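Local coordinates for lipoprotein (Mycoplasma mycoides subsp. capri, PDB 7ADK) that probably acts as a surface-anchored peptidase of the chymotrypsin-like PA clan, as in related mycoplasma proteins that cleave host immunoglobulins, at residues Met429-Glu434 against Asn584-Ser589. Sequence-based numbering, arbitrary orientation.
Sequences MDYLDE and NNYSES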
# COMPACT_ATOMS: atom_id res chain seq x y z
N MET B 429 27.56 -10.23 5.33
CA MET B 429 28.33 -10.42 6.55
C MET B 429 29.84 -10.35 6.33
O MET B 429 30.54 -9.80 7.16
CB MET B 429 27.89 -11.68 7.30
CG MET B 429 28.37 -13.01 6.73
SD MET B 429 28.38 -14.35 7.94
CE MET B 429 26.63 -14.67 8.03
N ASP B 430 30.35 -10.84 5.21
CA ASP B 430 31.79 -11.02 5.01
C ASP B 430 32.19 -10.97 3.53
O ASP B 430 31.35 -11.10 2.63
CB ASP B 430 32.20 -12.33 5.70
CG ASP B 430 33.69 -12.52 5.90
OD1 ASP B 430 34.43 -11.53 5.87
OD2 ASP B 430 34.14 -13.67 6.09
N TYR B 431 33.48 -10.81 3.27
CA TYR B 431 34.10 -11.03 1.96
C TYR B 431 35.51 -11.62 2.09
O TYR B 431 36.27 -11.26 2.98
CB TYR B 431 34.09 -9.76 1.11
CG TYR B 431 34.74 -8.52 1.69
CD1 TYR B 431 36.14 -8.34 1.65
CD2 TYR B 431 33.93 -7.50 2.21
CE1 TYR B 431 36.71 -7.14 2.09
CE2 TYR B 431 34.50 -6.30 2.67
CZ TYR B 431 35.89 -6.12 2.60
OH TYR B 431 36.42 -4.97 3.06
N LEU B 432 35.87 -12.50 1.17
CA LEU B 432 37.20 -13.08 1.07
C LEU B 432 38.17 -11.98 0.63
O LEU B 432 37.86 -11.24 -0.29
CB LEU B 432 37.13 -14.25 0.09
CG LEU B 432 38.44 -15.00 -0.17
CD1 LEU B 432 38.96 -15.74 1.05
CD2 LEU B 432 38.21 -16.02 -1.27
N ASP B 433 39.31 -11.84 1.30
CA ASP B 433 40.20 -10.69 1.11
C ASP B 433 41.55 -11.10 0.49
O ASP B 433 42.49 -11.47 1.19
CB ASP B 433 40.31 -9.93 2.44
CG ASP B 433 41.01 -8.58 2.30
OD1 ASP B 433 41.54 -8.29 1.22
OD2 ASP B 433 40.98 -7.79 3.26
N GLU B 434 41.64 -11.06 -0.85
CA GLU B 434 42.87 -11.41 -1.59
C GLU B 434 43.83 -10.21 -1.76
O GLU B 434 45.03 -10.39 -1.85
CB GLU B 434 42.50 -11.89 -3.01
CG GLU B 434 41.47 -13.02 -3.09
CD GLU B 434 40.05 -12.50 -3.38
OE1 GLU B 434 39.74 -11.33 -3.08
OE2 GLU B 434 39.25 -13.26 -3.97
N ASN B 584 26.26 -1.87 -2.16
CA ASN B 584 26.17 -0.58 -1.45
C ASN B 584 27.51 -0.15 -0.83
O ASN B 584 27.58 0.46 0.24
CB ASN B 584 25.02 -0.63 -0.45
CG ASN B 584 23.65 -0.30 -0.99
OD1 ASN B 584 23.47 0.63 -1.74
ND2 ASN B 584 22.63 -0.96 -0.54
N ASN B 585 28.60 -0.49 -1.51
CA ASN B 585 29.99 -0.24 -1.16
C ASN B 585 30.42 -0.73 0.25
O ASN B 585 31.17 -0.05 0.93
CB ASN B 585 30.32 1.22 -1.47
CG ASN B 585 31.79 1.44 -1.72
OD1 ASN B 585 32.62 0.55 -1.76
ND2 ASN B 585 32.19 2.66 -1.94
N TYR B 586 29.97 -1.91 0.67
CA TYR B 586 30.35 -2.52 1.97
C TYR B 586 31.86 -2.66 2.19
O TYR B 586 32.34 -2.64 3.33
CB TYR B 586 29.66 -3.90 2.07
CG TYR B 586 29.90 -4.62 3.38
CD1 TYR B 586 29.36 -4.12 4.58
CD2 TYR B 586 30.57 -5.85 3.41
CE1 TYR B 586 29.48 -4.84 5.78
CE2 TYR B 586 30.71 -6.57 4.61
CZ TYR B 586 30.17 -6.06 5.80
OH TYR B 586 30.25 -6.72 6.98
N SER B 587 32.66 -2.77 1.13
CA SER B 587 34.12 -2.73 1.21
C SER B 587 34.66 -1.44 1.83
O SER B 587 35.47 -1.49 2.75
CB SER B 587 34.72 -2.89 -0.19
OG SER B 587 36.12 -2.90 -0.17
N GLU B 588 34.22 -0.28 1.36
CA GLU B 588 34.76 1.02 1.77
C GLU B 588 33.96 1.71 2.88
O GLU B 588 34.47 2.62 3.52
CB GLU B 588 34.90 1.94 0.54
CG GLU B 588 35.82 1.39 -0.55
CD GLU B 588 37.15 0.89 0.02
OE1 GLU B 588 37.87 1.66 0.68
OE2 GLU B 588 37.47 -0.30 -0.18
N SER B 589 32.86 1.12 3.34
CA SER B 589 32.25 1.41 4.65
C SER B 589 33.09 1.04 5.90
O SER B 589 33.76 -0.00 5.94
CB SER B 589 30.90 0.71 4.73
OG SER B 589 30.32 1.04 5.97
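Tyr-586 reaches from its loop to the backbone of Met-429 and, on the way, brushes the ring of Tyr-431. Its CB points toward strand 421-433, and with CG anti to the backbone N (chi1 -177°) the ring is carried across to that strand. First to touch is CD2 of Tyr-586, 3.9 Å from CD2 of Tyr-431; it arrives at the edge of the Tyr-431 ring, in that ring's plane, whereas Tyr-431 meets the Tyr-586 ring obliquely, and the rings cross in apolar contact, their planes almost at right angles. One atom further out, CE2 of Tyr-586 lies 4.3 Å from N of Asp-430. At the tip, Tyr-586 OH donates a hydrogen bond to Met-429 O at 3.1 Å. The donor stands 64° out of the carbonyl plane, with a C=O...O angle of 111°, and so misses the lone-pair directions. The same hydroxyl also accepts a hydrogen bond from Val-593 N, which gives this buried oxygen two partners. The carbonyl it grips lies in a classic beta bulge, where Met-429 and Asp-430 both face Tyr-444 of the adjoining antiparallel strand 442-447. The loop bearing Tyr-586 leads from helix 575-582 to strand 594-595 of a second sheet, a two-sheet plan consistent with the double beta-barrel of PA-clan peptidases. Tyr-431, in turn, lies along the loop: its CE2 is 3.9 Å from CA of Ser-587, and its OH sits 3.6 Å from Ser-587 O, a carbonyl that accepts a hydrogen bond from Lys-592 NZ. Ser-587 OG bonds instead to Glu-588 OE2 at 2.9 Å, on the anti side of the carboxylate.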